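FACT-Spt16 (Cicer arietinum, PDB 5CE6) supplies the aminopeptidase-like N-terminal domain of Spt16, a subunit of the histone chaperone complex FACT, and probably takes part in H3-H4 handling during transcription. Local coordinates at residues L236-M241 against S285-L290; K246-P251 against V263-P268; P268-S273 against P281-N286; V297-V302 against A314-I319; F410-C415 against V424-L429. All blocks are in the same frame, centred on the assembly; numbering follows the deposited sequence. Where two conformers were deposited one is given.

In the fold
Following the chain from the N terminus, helix 237-249 opens contact 1 with its first turn and contact 2 with its last. Contact 2 closes first, on strand 263-265, and is nested inside the larger loop that contact 1 closes at 285-290. Contact 3 starts at Pro268, where contact 2 ends, and finishes on Ser285 and Asn286, which it shares with contact 1. Contact 4 follows as the hairpin of strands 296-306 and 309-319; its first strand pairs with strand 270-273 of contact 3. Contact 5 is a later hairpin in a second sheet, tied to contact 4 by Thr316 and Leu428. All five lie in the M24-like part of the chain.

Contact 1 (L236-M241 against S285-L290); sequences LHSTLM and SNDEAL. With NA (sodium ion), chain E.
His237 and Asn286 form the polar heart of this contact. His237 ND1 points its hydrogen almost straight at Asn286 OD1 (2.7 Å, 172° at the hydrogen), and that oxygen lies in the imidazole plane. Asn286 CG lies between its backbone N and carbonyl carbon (chi1 66°), bringing OD1 to both its donors: from the opposite face of the amide, Glu288 N reaches Asn286 OD1 at 2.9 Å, closing an Asx turn. Together with Ser273 OG at NE2, Asn286 holds the ring's rotation. Ser238 OG donates to Asp287 OD1 over 2.7 Å, on the anti side of the carboxylate. An acid suits this helix start, where the helix dipole may favour it.

His237 N reaches Glu288 O at 2.9 Å, whereas Ser238 N to Asn286 O is weak. Leu236 occupies the N-cap position, its CD2 3.2 Å from Asp287 O. Apolar packing is lighter, with Leu240 CD1 4.1 Å from Leu290 CD1. Ala289 O binds a sodium ion at 2.7 Å, with two waters as further ligands.

Leu240 leans on Phe271 of strand 270-273, while Leu290 packs on Leu225 and Val228, wedging the loop between helix 237-249, the strand and helix 200-230.

Contact 2 (K246-P251 against V263-P268); sequences KVILDP and VDICYP
Ile248 and Ile265 meet at the centre, their side chains crossing at about a right angle. The methyl CG2 of Ile265 is the main bump: it lies 3.7 Å from Ile248 CG2 and 3.9 Å from Ile248 CD1, and Leu249 CD2 closes the hollow, 4.0 Å away. In return, Ile248 CG2 fits between two residues of the strand, with Ile265 CG2 on one flank and Val263 CG1, at 3.9 Å, on the other. Beta-branched residues suit this interlocking because each offers a methyl close to its backbone.

Val263 CG1 stands anti to its own nitrogen (chi1 176°), which carries it to the helix end, 3.3 Å from Ile248 O. Leu249 extends CD2 over the strand backbone, 3.8 Å from Asp264 CA. The fit loosens at Pro251, whose CG is 4.4 Å from Val263 CG2.

Ile248 also packs on Val302 and Ala304 of strand 296-306, the partner of strand 263-265, so the last turn of helix 237-249 sits on the sheet of the M24-like domain. Contacts between the segments are apolar or van der Waals, so the fit rests on shape and packed methyl groups, with the Leu249 side open to solvent, not on directed polar bonds.

Contact 3 (P268-S273 against P281-N286); sequences PPIFQS and PSAVSN
Ser285 OG is wedged against the backbone of Pro269 to Phe271, and there the contact is tightest. Set opposite its carbonyl carbon (chi1 -64°), the hydroxyl lies between two backbone groups, donating to Pro269 O and accepting from Phe271 N, each 2.8 Å from Ser285 OG. A small hydroxyl suits the place, since it can serve one donor and one acceptor at once. Ile270 packs alongside, its CG1 3.4 Å from Ala283 O, and the Ala283 methyl lies 3.5 Å from Gln272 NE2, an amide that bonds to Asp278 O.

Around this knot the backbones stand apart and waters bridge them. One accepts from Ser285 N, beside the serine; another bridges Phe271 O (2.6 Å) and Asn286 N (3.0 Å); a third joins Ser273 O and Asn286 ND2.

Ile270 and Gln272 use their backbone groups on strand 296-306 of the M24-like domain, leaving those of Phe271 to the loop. The loop runs at 75° to the strand, and a serine hydroxyl and bridging waters replace regular strand pairing.

Contact 4 (V297-V302 against A314-I319); sequences VIICAV and ARTFLI
Phe317 lies beside Ile298, whose carbonyl oxygen approaches ring atom CD2 obliquely at 4.0 Å. The Arg315 guanidinium bends back along its own strand: NH1 donates to Ala314 O over 2.9 Å from above the carbonyl plane, while NH2 forms a salt bridge with Asp431. Folding at chi1 and chi2 (-67° and -70°) takes the charged end away from strand 297-302.

In the antiparallel ladder, Ile298 with Phe317 and Cys300 with Arg315 are hydrogen-bonded pairs, the Cys300 N to Arg315 O bond (3.0 Å) nearly straight at 177°. The non-hydrogen-bonded pair between them is Ile299 with Thr316; at the two ends Ala301 CB meets Ala314 CB at 3.9 Å and Val297 CG1 meets Leu318 CG at 4.1 Å.

The hairpin belongs to the sheet of the M24-like domain, strand 270-273 pairing with strand 296-306 on its far side. Cys300 and Phe317 face helix 200-230, the latter at Val222 and Leu225, while Val297, Ala314 and Thr316 face strand 424-435, where Thr316 OG1 bonds to Leu428 O.

Contact 5 (F410-C415 against V424-L429); sequences FQNLHC and VFSLLL
Phe425 packs its ring against Leu413 of the facing strand and Cys415 just after it. CB leaves the backbone with CG set between N and the carbonyl carbon (chi1 70°), which swings the ring across toward residues 413-415. Phe425 CD1 comes 3.6 Å from Leu413 O. Phe425 CE1 lies 3.5 Å from Cys415 N, which sits at the ring's edge, in its plane. At the tip, Phe425 CZ is 3.6 Å from Leu413 CB, and that carbon stands over one face, 3.9 Å from the Phe425 ring centroid, in a CH-pi contact; CE2 touches Leu413 CD1. A flat aromatic suits this place: its face takes the Leu413 side chain while its edge meets the Cys415 backbone.

The strands form an antiparallel hairpin in the M24-like domain, interrupted by a beta bulge: Phe410 pairs with Leu427, but Leu413 with Phe425. Asn412, with left-handed backbone angles that asparagine tolerates well, turns the corner. Asn412 N donates to Ser426 OG at 3.2 Å, nearly straight at 170°, and one water joins Asn412 OD1 and Ser426 OG.

On the other face, Val424 CG2 lies over the His414 ring, 4.1 Å from its centroid. Cys415 packs on Ser420, a potassium ligand with Asn422.

Contact 1 (L236-M241 against S285-L290)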
# COMPACT_ATOMS: atom_id res chain seq x y z
N LEU A 236 -13.77 -21.30 10.67
CA LEU A 236 -12.31 -21.12 10.59
C LEU A 236 -11.95 -19.70 10.19
O LEU A 236 -12.70 -19.05 9.45
CB LEU A 236 -11.71 -22.08 9.57
CG LEU A 236 -12.01 -23.56 9.81
CD1 LEU A 236 -11.16 -24.40 8.86
CD2 LEU A 236 -11.75 -23.94 11.25
N HIS A 237 -10.80 -19.21 10.64
CA HIS A 237 -10.40 -17.86 10.26
C HIS A 237 -10.27 -17.75 8.75
O HIS A 237 -10.61 -16.73 8.16
CB HIS A 237 -9.08 -17.44 10.93
CG HIS A 237 -9.17 -17.34 12.42
ND1 HIS A 237 -8.32 -18.04 13.25
CD2 HIS A 237 -9.99 -16.63 13.22
CE1 HIS A 237 -8.63 -17.76 14.51
NE2 HIS A 237 -9.64 -16.92 14.52
N SER A 238 -9.79 -18.82 8.11
CA SER A 238 -9.64 -18.83 6.66
C SER A 238 -10.98 -18.83 5.90
O SER A 238 -11.03 -18.43 4.73
CB SER A 238 -8.81 -20.04 6.23
OG SER A 238 -9.30 -21.23 6.82
N THR A 239 -12.04 -19.28 6.55
CA THR A 239 -13.37 -19.24 5.95
C THR A 239 -13.90 -17.81 6.02
O THR A 239 -14.45 -17.29 5.04
CB THR A 239 -14.34 -20.18 6.67
OG1 THR A 239 -13.93 -21.54 6.46
CG2 THR A 239 -15.75 -20.00 6.14
N LEU A 240 -13.73 -17.17 7.17
CA LEU A 240 -14.04 -15.75 7.27
C LEU A 240 -13.29 -14.96 6.20
O LEU A 240 -13.83 -14.04 5.59
CB LEU A 240 -13.71 -15.20 8.66
CG LEU A 240 -14.69 -15.70 9.73
CD1 LEU A 240 -14.14 -15.49 11.13
CD2 LEU A 240 -16.03 -14.99 9.57
N MET A 241 -12.03 -15.33 5.98
CA MET A 241 -11.21 -14.66 4.98
C MET A 241 -11.81 -14.84 3.59
O MET A 241 -11.97 -13.87 2.84
CB MET A 241 -9.78 -15.22 5.03
CG MET A 241 -8.84 -14.67 3.98
SD MET A 241 -7.33 -15.65 3.90
CE MET A 241 -7.91 -17.05 2.96
N SER A 285 -4.59 -15.38 7.58
CA SER A 285 -5.65 -16.01 8.37
C SER A 285 -5.42 -17.51 8.40
O SER A 285 -5.28 -18.15 7.35
CB SER A 285 -7.02 -15.71 7.76
OG SER A 285 -7.31 -14.33 7.81
N ASN A 286 -5.37 -18.08 9.60
CA ASN A 286 -5.08 -19.51 9.72
C ASN A 286 -6.34 -20.39 9.63
O ASN A 286 -7.43 -19.87 9.36
CB ASN A 286 -4.26 -19.80 10.99
CG ASN A 286 -5.03 -19.52 12.27
OD1 ASN A 286 -6.26 -19.54 12.31
ND2 ASN A 286 -4.29 -19.25 13.35
N ASP A 287 -6.18 -21.69 9.85
CA ASP A 287 -7.29 -22.65 9.79
C ASP A 287 -7.85 -23.00 11.16
O ASP A 287 -8.54 -24.01 11.31
CB ASP A 287 -6.87 -23.95 9.10
CG ASP A 287 -6.64 -23.79 7.62
OD1 ASP A 287 -7.07 -22.80 7.01
OD2 ASP A 287 -6.02 -24.72 7.05
N GLU A 288 -7.54 -22.19 12.17
CA GLU A 288 -8.09 -22.40 13.50
C GLU A 288 -9.48 -21.78 13.59
O GLU A 288 -9.81 -20.86 12.84
CB GLU A 288 -7.17 -21.79 14.57
CG GLU A 288 -5.84 -22.49 14.67
CD GLU A 288 -5.99 -23.93 15.12
OE1 GLU A 288 -6.73 -24.17 16.10
OE2 GLU A 288 -5.37 -24.81 14.50
N ALA A 289 -10.30 -22.29 14.51
CA ALA A 289 -11.65 -21.79 14.70
C ALA A 289 -11.62 -20.43 15.39
O ALA A 289 -10.76 -20.18 16.23
CB ALA A 289 -12.46 -22.77 15.52
N LEU A 290 -12.55 -19.56 15.01
CA LEU A 290 -12.72 -18.28 15.70
C LEU A 290 -12.99 -18.55 17.18
O LEU A 290 -13.78 -19.43 17.52
CB LEU A 290 -13.89 -17.51 15.09
CG LEU A 290 -14.14 -16.11 15.64
CD1 LEU A 290 -13.09 -15.16 15.07
CD2 LEU A 290 -15.55 -15.62 15.31
NA NA E . -8.75 -19.07 17.67
O HOH W 1 -6.28 -20.10 18.35
O HOH W 2 -9.58 -21.65 18.43

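Contact 2 (K246-P251 against V263-P268)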
# COMPACT_ATOMS: atom_id res chain seq x y z
N LYS A 246 -15.12 -12.71 -1.11
CA LYS A 246 -16.25 -12.81 -2.02
C LYS A 246 -17.11 -11.55 -2.01
O LYS A 246 -17.61 -11.12 -3.05
CB LYS A 246 -17.12 -14.02 -1.67
CG LYS A 246 -16.43 -15.33 -1.94
CD LYS A 246 -17.43 -16.48 -1.94
CE LYS A 246 -17.29 -17.36 -0.71
NZ LYS A 246 -18.27 -18.49 -0.73
N VAL A 247 -17.29 -10.97 -0.83
CA VAL A 247 -18.10 -9.77 -0.69
C VAL A 247 -17.40 -8.55 -1.30
O VAL A 247 -18.04 -7.70 -1.92
CB VAL A 247 -18.46 -9.51 0.79
CG1 VAL A 247 -19.18 -8.21 0.94
CG2 VAL A 247 -19.32 -10.65 1.33
N ILE A 248 -16.08 -8.47 -1.12
CA ILE A 248 -15.31 -7.40 -1.74
C ILE A 248 -15.43 -7.44 -3.26
O ILE A 248 -15.71 -6.43 -3.90
CB ILE A 248 -13.82 -7.46 -1.34
CG1 ILE A 248 -13.66 -7.20 0.16
CG2 ILE A 248 -13.01 -6.44 -2.12
CD1 ILE A 248 -12.28 -7.52 0.66
N LEU A 249 -15.25 -8.64 -3.83
CA LEU A 249 -15.25 -8.83 -5.28
C LEU A 249 -16.64 -8.77 -5.90
O LEU A 249 -16.79 -8.61 -7.12
CB LEU A 249 -14.53 -10.13 -5.65
CG LEU A 249 -13.07 -10.19 -5.22
CD1 LEU A 249 -12.44 -11.51 -5.58
CD2 LEU A 249 -12.27 -9.05 -5.82
N ASP A 250 -17.67 -8.92 -5.07
CA ASP A 250 -19.03 -8.64 -5.51
C ASP A 250 -19.67 -7.65 -4.55
O ASP A 250 -20.56 -8.00 -3.79
CB ASP A 250 -19.86 -9.92 -5.59
CG ASP A 250 -21.22 -9.68 -6.20
OD1 ASP A 250 -21.39 -8.65 -6.89
OD2 ASP A 250 -22.13 -10.52 -5.99
N PRO A 251 -19.21 -6.38 -4.60
CA PRO A 251 -19.62 -5.33 -3.67
C PRO A 251 -21.14 -5.15 -3.62
O PRO A 251 -21.66 -4.55 -2.68
CB PRO A 251 -18.94 -4.08 -4.23
CG PRO A 251 -18.63 -4.39 -5.64
CD PRO A 251 -18.33 -5.85 -5.66
N VAL A 263 -12.79 -3.49 -9.12
CA VAL A 263 -12.51 -3.85 -7.72
C VAL A 263 -11.61 -5.07 -7.57
O VAL A 263 -11.81 -6.09 -8.24
CB VAL A 263 -13.83 -4.12 -6.96
CG1 VAL A 263 -13.53 -4.57 -5.53
CG2 VAL A 263 -14.70 -2.89 -6.96
N ASP A 264 -10.61 -4.97 -6.69
CA ASP A 264 -9.83 -6.13 -6.29
C ASP A 264 -9.59 -6.08 -4.78
O ASP A 264 -9.96 -5.11 -4.12
CB ASP A 264 -8.49 -6.17 -7.03
CG ASP A 264 -7.85 -7.56 -7.01
OD1 ASP A 264 -8.49 -8.51 -6.50
OD2 ASP A 264 -6.72 -7.70 -7.51
N ILE A 265 -8.99 -7.14 -4.23
CA ILE A 265 -8.65 -7.13 -2.82
C ILE A 265 -7.19 -6.70 -2.68
O ILE A 265 -6.35 -7.04 -3.52
CB ILE A 265 -8.84 -8.53 -2.15
CG1 ILE A 265 -7.88 -9.55 -2.74
CG2 ILE A 265 -10.29 -8.99 -2.30
CD1 ILE A 265 -7.83 -10.88 -2.00
N CYS A 266 -6.88 -5.93 -1.65
CA CYS A 266 -5.50 -5.47 -1.47
C CYS A 266 -4.61 -6.58 -0.95
O CYS A 266 -3.41 -6.63 -1.25
CB CYS A 266 -5.42 -4.31 -0.47
SG CYS A 266 -6.29 -2.86 -1.04
N TYR A 267 -5.21 -7.45 -0.15
CA TYR A 267 -4.50 -8.58 0.45
C TYR A 267 -5.58 -9.51 0.98
O TYR A 267 -6.73 -9.09 1.13
CB TYR A 267 -3.58 -8.11 1.59
CG TYR A 267 -4.29 -7.35 2.70
CD1 TYR A 267 -4.87 -8.02 3.76
CD2 TYR A 267 -4.40 -5.97 2.66
CE1 TYR A 267 -5.51 -7.33 4.78
CE2 TYR A 267 -5.05 -5.28 3.65
CZ TYR A 267 -5.61 -5.96 4.71
OH TYR A 267 -6.24 -5.25 5.71
N PRO A 268 -5.24 -10.79 1.22
CA PRO A 268 -6.26 -11.70 1.75
C PRO A 268 -6.65 -11.22 3.14
O PRO A 268 -5.75 -11.00 3.95
CB PRO A 268 -5.52 -13.03 1.86
CG PRO A 268 -4.42 -12.93 0.83
CD PRO A 268 -3.99 -11.50 0.89

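Contact 3 (P268-S273 against P281-N286)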
# COMPACT_ATOMS: atom_id res chain seq x y z
N PRO A 268 -5.24 -10.79 1.22
CA PRO A 268 -6.26 -11.70 1.75
C PRO A 268 -6.65 -11.22 3.14
O PRO A 268 -5.75 -11.00 3.95
CB PRO A 268 -5.52 -13.03 1.86
CG PRO A 268 -4.42 -12.93 0.83
CD PRO A 268 -3.99 -11.50 0.89
N PRO A 269 -7.95 -11.03 3.38
CA PRO A 269 -8.43 -10.49 4.66
C PRO A 269 -7.84 -11.22 5.84
O PRO A 269 -7.63 -12.44 5.78
CB PRO A 269 -9.94 -10.72 4.57
CG PRO A 269 -10.22 -10.50 3.09
CD PRO A 269 -9.06 -11.19 2.41
N ILE A 270 -7.57 -10.48 6.91
CA ILE A 270 -6.89 -11.04 8.07
C ILE A 270 -7.89 -11.19 9.19
O ILE A 270 -8.53 -10.22 9.58
CB ILE A 270 -5.74 -10.13 8.53
CG1 ILE A 270 -4.63 -10.14 7.47
CG2 ILE A 270 -5.21 -10.55 9.91
CD1 ILE A 270 -3.64 -8.97 7.61
N PHE A 271 -8.06 -12.41 9.68
CA PHE A 271 -8.87 -12.66 10.86
C PHE A 271 -8.02 -13.40 11.87
O PHE A 271 -7.40 -14.41 11.53
CB PHE A 271 -10.09 -13.50 10.51
CG PHE A 271 -11.14 -12.75 9.77
CD1 PHE A 271 -11.09 -12.63 8.38
CD2 PHE A 271 -12.18 -12.13 10.45
CE1 PHE A 271 -12.05 -11.91 7.69
CE2 PHE A 271 -13.15 -11.41 9.76
CZ PHE A 271 -13.09 -11.31 8.38
N GLN A 272 -7.99 -12.90 13.10
CA GLN A 272 -7.17 -13.51 14.15
C GLN A 272 -7.92 -13.53 15.46
O GLN A 272 -8.64 -12.59 15.78
CB GLN A 272 -5.86 -12.72 14.33
CG GLN A 272 -4.99 -12.68 13.10
CD GLN A 272 -3.76 -11.81 13.25
OE1 GLN A 272 -3.59 -11.11 14.25
NE2 GLN A 272 -2.90 -11.82 12.23
N SER A 273 -7.73 -14.59 16.23
CA SER A 273 -8.32 -14.66 17.56
C SER A 273 -7.61 -15.75 18.35
O SER A 273 -6.66 -16.35 17.84
CB SER A 273 -9.82 -14.99 17.47
OG SER A 273 -10.01 -16.32 17.03
N PRO A 281 1.83 -6.74 8.36
CA PRO A 281 0.81 -6.65 7.30
C PRO A 281 0.74 -7.91 6.44
O PRO A 281 -0.25 -8.14 5.75
CB PRO A 281 1.27 -5.43 6.48
CG PRO A 281 2.74 -5.31 6.75
CD PRO A 281 2.91 -5.76 8.18
N SER A 282 1.79 -8.73 6.52
CA SER A 282 1.87 -9.97 5.76
C SER A 282 1.17 -11.15 6.43
O SER A 282 1.23 -12.28 5.93
CB SER A 282 3.34 -10.34 5.55
OG SER A 282 3.99 -10.52 6.79
N ALA A 283 0.50 -10.91 7.55
CA ALA A 283 -0.10 -12.00 8.30
C ALA A 283 -1.20 -12.70 7.51
O ALA A 283 -1.90 -12.08 6.71
CB ALA A 283 -0.64 -11.50 9.64
N VAL A 284 -1.32 -14.01 7.71
CA VAL A 284 -2.32 -14.79 6.99
C VAL A 284 -3.31 -15.48 7.93
O VAL A 284 -2.92 -16.08 8.95
CB VAL A 284 -1.69 -15.82 5.98
CG1 VAL A 284 -0.44 -15.24 5.33
CG2 VAL A 284 -1.35 -17.13 6.65
N SER A 285 -4.59 -15.38 7.58
CA SER A 285 -5.65 -16.01 8.37
C SER A 285 -5.42 -17.51 8.40
O SER A 285 -5.28 -18.15 7.35
CB SER A 285 -7.02 -15.71 7.76
OG SER A 285 -7.31 -14.33 7.81
N ASN A 286 -5.37 -18.08 9.60
CA ASN A 286 -5.08 -19.51 9.72
C ASN A 286 -6.34 -20.39 9.63
O ASN A 286 -7.43 -19.87 9.36
CB ASN A 286 -4.26 -19.80 10.99
CG ASN A 286 -5.03 -19.52 12.27
OD1 ASN A 286 -6.26 -19.54 12.31
ND2 ASN A 286 -4.29 -19.25 13.35
O HOH W 3 -3.06 -11.41 4.29
O HOH W 4 -4.97 -13.87 5.21
O HOH W 5 -5.58 -16.24 11.98
O HOH W 6 -3.08 -14.85 11.29
O HOH W 7 -5.90 -18.92 16.02

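Contact 4 (V297-V302 against A314-I319)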
# COMPACT_ATOMS: atom_id res chain seq x y z
N VAL A 297 -10.38 -11.50 22.33
CA VAL A 297 -10.36 -10.42 21.35
C VAL A 297 -10.26 -11.02 19.95
O VAL A 297 -9.73 -12.12 19.78
CB VAL A 297 -9.22 -9.40 21.58
CG1 VAL A 297 -9.30 -8.79 22.97
CG2 VAL A 297 -7.88 -10.04 21.38
N ILE A 298 -10.79 -10.30 18.98
CA ILE A 298 -10.80 -10.74 17.59
C ILE A 298 -10.29 -9.58 16.75
O ILE A 298 -10.81 -8.46 16.86
CB ILE A 298 -12.23 -11.11 17.13
CG1 ILE A 298 -12.75 -12.30 17.95
CG2 ILE A 298 -12.28 -11.44 15.63
CD1 ILE A 298 -14.26 -12.56 17.82
N ILE A 299 -9.29 -9.83 15.91
CA ILE A 299 -8.77 -8.78 15.03
C ILE A 299 -9.18 -9.07 13.59
O ILE A 299 -9.05 -10.20 13.12
CB ILE A 299 -7.23 -8.67 15.12
CG1 ILE A 299 -6.80 -8.25 16.52
CG2 ILE A 299 -6.70 -7.66 14.09
CD1 ILE A 299 -5.29 -8.12 16.66
N CYS A 300 -9.71 -8.05 12.92
CA CYS A 300 -10.01 -8.15 11.49
C CYS A 300 -9.43 -6.97 10.73
O CYS A 300 -9.68 -5.82 11.07
CB CYS A 300 -11.52 -8.21 11.21
SG CYS A 300 -11.91 -8.16 9.42
N ALA A 301 -8.66 -7.28 9.69
CA ALA A 301 -8.14 -6.24 8.80
C ALA A 301 -8.55 -6.58 7.38
O ALA A 301 -8.36 -7.70 6.93
CB ALA A 301 -6.62 -6.14 8.90
N VAL A 302 -9.14 -5.61 6.69
CA VAL A 302 -9.57 -5.85 5.31
C VAL A 302 -9.26 -4.63 4.45
O VAL A 302 -9.33 -3.50 4.92
CB VAL A 302 -11.07 -6.22 5.25
CG1 VAL A 302 -11.91 -5.16 5.90
CG2 VAL A 302 -11.53 -6.44 3.84
N ALA A 314 -8.97 -1.70 9.86
CA ALA A 314 -8.77 -2.80 10.79
C ALA A 314 -9.52 -2.44 12.05
O ALA A 314 -9.50 -1.29 12.48
CB ALA A 314 -7.29 -3.02 11.10
N ARG A 315 -10.20 -3.44 12.62
CA ARG A 315 -10.95 -3.25 13.86
C ARG A 315 -10.68 -4.42 14.78
O ARG A 315 -10.37 -5.51 14.33
CB ARG A 315 -12.45 -3.17 13.57
CG ARG A 315 -12.88 -1.94 12.77
CD ARG A 315 -12.77 -0.67 13.63
NE ARG A 315 -13.22 0.53 12.89
CZ ARG A 315 -12.40 1.34 12.22
NH1 ARG A 315 -11.10 1.10 12.17
NH2 ARG A 315 -12.90 2.41 11.60
N THR A 316 -10.79 -4.17 16.08
CA THR A 316 -10.68 -5.22 17.07
C THR A 316 -12.00 -5.29 17.84
O THR A 316 -12.56 -4.26 18.22
CB THR A 316 -9.55 -4.93 18.05
OG1 THR A 316 -8.33 -4.85 17.32
CG2 THR A 316 -9.43 -6.03 19.09
N PHE A 317 -12.50 -6.51 18.03
CA PHE A 317 -13.74 -6.71 18.76
C PHE A 317 -13.43 -7.48 20.04
O PHE A 317 -12.57 -8.35 20.07
CB PHE A 317 -14.76 -7.44 17.89
CG PHE A 317 -15.00 -6.76 16.57
CD1 PHE A 317 -15.87 -5.69 16.48
CD2 PHE A 317 -14.32 -7.17 15.44
CE1 PHE A 317 -16.08 -5.04 15.28
CE2 PHE A 317 -14.53 -6.53 14.22
CZ PHE A 317 -15.40 -5.47 14.14
N LEU A 318 -14.12 -7.12 21.11
CA LEU A 318 -13.79 -7.63 22.42
C LEU A 318 -15.01 -8.37 22.94
O LEU A 318 -16.12 -7.85 22.90
CB LEU A 318 -13.41 -6.48 23.36
CG LEU A 318 -12.06 -5.76 23.18
CD1 LEU A 318 -12.00 -4.96 21.88
CD2 LEU A 318 -11.76 -4.84 24.35
N ILE A 319 -14.79 -9.60 23.41
CA ILE A 319 -15.88 -10.43 23.90
C ILE A 319 -15.68 -10.64 25.40
O ILE A 319 -14.76 -11.36 25.80
CB ILE A 319 -15.86 -11.82 23.24
CG1 ILE A 319 -15.54 -11.72 21.74
CG2 ILE A 319 -17.18 -12.56 23.50
CD1 ILE A 319 -16.56 -10.94 20.94

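Contact 5 (F410-C415 against V424-L429)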
# COMPACT_ATOMS: atom_id res chain seq x y z
N PHE A 410 -1.22 -2.76 19.62
CA PHE A 410 -0.46 -3.22 20.77
C PHE A 410 -0.14 -4.68 20.52
O PHE A 410 -1.04 -5.46 20.19
CB PHE A 410 -1.29 -3.12 22.05
CG PHE A 410 -1.26 -1.77 22.70
CD1 PHE A 410 -0.05 -1.21 23.09
CD2 PHE A 410 -2.44 -1.08 22.94
CE1 PHE A 410 -0.02 0.04 23.73
CE2 PHE A 410 -2.43 0.17 23.57
CZ PHE A 410 -1.22 0.73 23.95
N GLN A 411 1.13 -5.04 20.68
CA GLN A 411 1.57 -6.43 20.44
C GLN A 411 1.97 -7.12 21.72
O GLN A 411 2.81 -6.61 22.47
CB GLN A 411 2.77 -6.47 19.48
CG GLN A 411 2.74 -5.42 18.41
CD GLN A 411 3.93 -5.50 17.48
OE1 GLN A 411 4.85 -4.68 17.54
NE2 GLN A 411 3.92 -6.50 16.60
N ASN A 412 1.39 -8.29 21.95
CA ASN A 412 1.75 -9.16 23.08
C ASN A 412 1.55 -8.55 24.47
O ASN A 412 2.40 -8.67 25.36
CB ASN A 412 3.18 -9.71 22.93
CG ASN A 412 3.36 -10.49 21.64
OD1 ASN A 412 2.45 -11.18 21.18
ND2 ASN A 412 4.55 -10.38 21.05
N LEU A 413 0.40 -7.90 24.66
CA LEU A 413 -0.03 -7.57 26.00
C LEU A 413 -0.40 -8.85 26.72
O LEU A 413 -0.66 -9.88 26.09
CB LEU A 413 -1.24 -6.63 25.95
CG LEU A 413 -0.98 -5.26 25.34
CD1 LEU A 413 -2.30 -4.54 25.17
CD2 LEU A 413 -0.06 -4.46 26.25
N HIS A 414 -0.41 -8.81 28.05
CA HIS A 414 -0.85 -9.96 28.83
C HIS A 414 -2.21 -9.67 29.47
O HIS A 414 -2.38 -8.65 30.13
CB HIS A 414 0.19 -10.31 29.89
CG HIS A 414 1.44 -10.91 29.33
ND1 HIS A 414 1.91 -12.15 29.71
CD2 HIS A 414 2.30 -10.44 28.40
CE1 HIS A 414 3.02 -12.42 29.04
NE2 HIS A 414 3.28 -11.40 28.24
N CYS A 415 -3.17 -10.57 29.26
CA CYS A 415 -4.50 -10.40 29.82
C CYS A 415 -4.49 -10.74 31.30
O CYS A 415 -3.50 -11.23 31.84
CB CYS A 415 -5.55 -11.24 29.08
SG CYS A 415 -5.49 -13.01 29.39
N VAL A 424 -1.72 -14.09 26.17
CA VAL A 424 -1.02 -13.05 25.44
C VAL A 424 -1.95 -12.66 24.29
O VAL A 424 -2.42 -13.53 23.55
CB VAL A 424 0.32 -13.58 24.90
CG1 VAL A 424 1.03 -12.51 24.12
CG2 VAL A 424 1.19 -14.07 26.05
N PHE A 425 -2.23 -11.37 24.15
CA PHE A 425 -3.13 -10.90 23.10
C PHE A 425 -2.59 -9.65 22.43
O PHE A 425 -1.65 -9.02 22.93
CB PHE A 425 -4.53 -10.63 23.65
CG PHE A 425 -4.62 -9.42 24.55
CD1 PHE A 425 -4.26 -9.51 25.88
CD2 PHE A 425 -5.06 -8.20 24.05
CE1 PHE A 425 -4.34 -8.40 26.72
CE2 PHE A 425 -5.14 -7.09 24.87
CZ PHE A 425 -4.78 -7.18 26.21
N SER A 426 -3.17 -9.30 21.30
CA SER A 426 -2.80 -8.06 20.62
C SER A 426 -4.08 -7.30 20.25
O SER A 426 -5.18 -7.86 20.31
CB SER A 426 -1.97 -8.36 19.36
OG SER A 426 -0.76 -9.05 19.72
N LEU A 427 -3.93 -6.03 19.90
CA LEU A 427 -5.05 -5.18 19.47
C LEU A 427 -4.59 -4.37 18.27
O LEU A 427 -3.42 -4.01 18.19
CB LEU A 427 -5.47 -4.21 20.57
CG LEU A 427 -5.83 -4.81 21.93
CD1 LEU A 427 -5.94 -3.69 22.97
CD2 LEU A 427 -7.11 -5.58 21.88
N LEU A 428 -5.53 -4.04 17.39
CA LEU A 428 -5.19 -3.31 16.16
C LEU A 428 -6.33 -2.40 15.70
O LEU A 428 -7.50 -2.82 15.67
CB LEU A 428 -4.84 -4.31 15.05
CG LEU A 428 -4.49 -3.69 13.70
CD1 LEU A 428 -3.19 -2.90 13.81
CD2 LEU A 428 -4.37 -4.80 12.66
N LEU A 429 -5.98 -1.17 15.34
CA LEU A 429 -6.92 -0.24 14.73
C LEU A 429 -6.29 0.34 13.48
O LEU A 429 -5.14 0.79 13.52
CB LEU A 429 -7.28 0.89 15.69
CG LEU A 429 -8.26 0.55 16.81
CD1 LEU A 429 -8.41 1.75 17.74
CD2 LEU A 429 -9.61 0.19 16.22
O HOH W 8 -0.23 -11.41 21.02